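Local coordinates for protein iron-containing superoxide dismutase B2 (PDB 3ESF) that probably protects the parasite from oxidative damage by using a bound iron ion to dismutate superoxide into hydrogen peroxide and molecular oxygen, at residues A[64-67]-A[68-71]. The protein carries 1 engineered substitution. Residues are numbered along the deposited sequence; the frame is centred on the assembly and turned at random.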
ATOM      1  N   GLY A  64       4.052   7.273 -15.800  1.00 20.74           N
ATOM      2  CA  GLY A  64       5.128   6.689 -15.001  1.00 20.09           C
ATOM      3  C   GLY A  64       5.403   7.428 -13.701  1.00 20.42           C
ATOM      4  O   GLY A  64       4.507   8.085 -13.148  1.00 20.32           O
ATOM      5  N   PRO A  65       6.651   7.322 -13.198  1.00 20.51           N
ATOM      6  CA  PRO A  65       7.010   7.908 -11.891  1.00 20.49           C
ATOM      7  C   PRO A  65       6.638   9.398 -11.753  1.00 20.20           C
ATOM      8  O   PRO A  65       6.147   9.772 -10.702  1.00 19.79           O
ATOM      9  CB  PRO A  65       8.535   7.671 -11.778  1.00 20.71           C
ATOM     10  CG  PRO A  65       8.805   6.460 -12.711  1.00 20.70           C
ATOM     11  CD  PRO A  65       7.785   6.603 -13.837  1.00 20.19           C
ATOM     12  N   ILE A  66       6.786  10.206 -12.807  1.00 19.90           N
ATOM     13  CA  ILE A  66       6.457  11.641 -12.705  1.00 20.05           C
ATOM     14  C   ILE A  66       4.946  11.860 -12.565  1.00 19.46           C
ATOM     15  O   ILE A  66       4.508  12.712 -11.771  1.00 18.88           O
ATOM     16  CB  ILE A  66       7.007  12.497 -13.900  1.00 20.44           C
ATOM     17  CG1 ILE A  66       8.540  12.446 -13.987  1.00 21.16           C
ATOM     18  CG2 ILE A  66       6.552  13.962 -13.783  1.00 20.27           C
ATOM     19  CD1 ILE A  66       9.211  12.561 -12.669  1.00 25.00           C
ATOM     20  N   PHE A  67       4.160  11.098 -13.326  1.00 18.94           N
ATOM     21  CA  PHE A  67       2.703  11.104 -13.121  1.00 19.30           C
ATOM     22  C   PHE A  67       2.357  10.789 -11.656  1.00 19.01           C
ATOM     23  O   PHE A  67       1.561  11.466 -11.057  1.00 18.70           O
ATOM     24  CB  PHE A  67       1.974  10.101 -14.035  1.00 18.62           C
ATOM     25  CG  PHE A  67       0.548   9.864 -13.614  1.00 19.97           C
ATOM     26  CD1 PHE A  67      -0.467  10.678 -14.104  1.00 18.17           C
ATOM     27  CD2 PHE A  67       0.230   8.857 -12.682  1.00 19.37           C
ATOM     28  CE1 PHE A  67      -1.795  10.505 -13.676  1.00 19.51           C
ATOM     29  CE2 PHE A  67      -1.115   8.668 -12.258  1.00 20.99           C
ATOM     30  CZ  PHE A  67      -2.110   9.499 -12.754  1.00 17.56           C
ATOM     31  N   ASN A  68       2.968   9.749 -11.088  1.00 18.68           N
ATOM     32  CA  ASN A  68       2.625   9.321  -9.737  1.00 19.06           C
ATOM     33  C   ASN A  68       2.837  10.447  -8.721  1.00 19.12           C
ATOM     34  O   ASN A  68       2.050  10.614  -7.804  1.00 19.23           O
ATOM     35  CB  ASN A  68       3.447   8.086  -9.316  1.00 18.89           C
ATOM     36  CG  ASN A  68       3.041   6.814 -10.058  1.00 19.09           C
ATOM     37  OD1 ASN A  68       1.960   6.736 -10.660  1.00 19.10           O
ATOM     38  ND2 ASN A  68       3.903   5.791  -9.984  1.00 18.05           N
ATOM     39  N   LEU A  69       3.917  11.200  -8.904  1.00 19.31           N
ATOM     40  CA  LEU A  69       4.259  12.332  -8.044  1.00 19.42           C
ATOM     41  C   LEU A  69       3.217  13.436  -8.115  1.00 19.05           C
ATOM     42  O   LEU A  69       2.692  13.836  -7.089  1.00 18.97           O
ATOM     43  CB  LEU A  69       5.641  12.899  -8.433  1.00 19.76           C
ATOM     44  CG  LEU A  69       6.856  11.994  -8.311  1.00 19.29           C
ATOM     45  CD1 LEU A  69       8.074  12.754  -8.818  1.00 17.27           C
ATOM     46  CD2 LEU A  69       7.056  11.495  -6.874  1.00 20.17           C
ATOM     47  N   ALA A  70       2.904  13.925  -9.316  1.00 18.54           N
ATOM     48  CA  ALA A  70       1.873  14.949  -9.456  1.00 18.49           C
ATOM     49  C   ALA A  70       0.488  14.473  -8.993  1.00 18.91           C
ATOM     50  O   ALA A  70      -0.232  15.208  -8.286  1.00 18.03           O
ATOM     51  CB  ALA A  70       1.815  15.496 -10.869  1.00 17.78           C
ATOM     52  N   ALA A  71       0.114  13.255  -9.395  1.00 19.15           N
ATOM     53  CA  ALA A  71      -1.155  12.655  -8.982  1.00 19.21           C
ATOM     54  C   ALA A  71      -1.299  12.587  -7.464  1.00 19.45           C
ATOM     55  O   ALA A  71      -2.331  12.974  -6.921  1.00 20.05           O
ATOM     56  CB  ALA A  71      -1.315  11.260  -9.605  1.00 18.69           C
TER
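Phe67 lays its ring over the methyl of Ala71, one turn further along the same helix. The CB of Ala71 sits 4.0 Å from the centroid of the Phe67 ring, displaced toward the rim on the CE2–CZ side, a CH-pi contact over the face. The ring gets there because CG is anti to the backbone N (chi1 166°) and lies beside the carbonyl carbon, which carries it forward along the helix; alanine suits the position, its single methyl fitting beneath the ring. At the ring's edge and in its plane comes the amide oxygen of Asn68, with OD1 3.4 Å from CD2 of Phe67, so that the partly negative oxygen faces the partly positive rim. The Asn68 amide is turned 70° from the ring plane. Ile66 and Leu69 meet more lightly through their ends, CD1 to CD1 at 4.0 Å, each with a branched chain that suits an apolar flank.

Beneath these side chains run four successive i to i+4 backbone bonds, from Asn68 N to Gly64 O (3.1 Å) through to Ala71 N to Phe67 O (2.8 Å). Pro65 suits the first turn, where its missing N-H costs no helical bond, and the positive phi of Gly64 (72°) favours glycine.

This is the opening of helix 64-81 in the alpha-hairpin domain, which further along supplies the iron ligand His76. Ile66 and Leu69 pack on helix 22-45, while Ile66, Phe67 and Ala70 meet helix 55-61. Ala71 touches Ala145 in the loop between strands 137-143 and 154-161, and Asn68 packs against Phe121 of the second subunit.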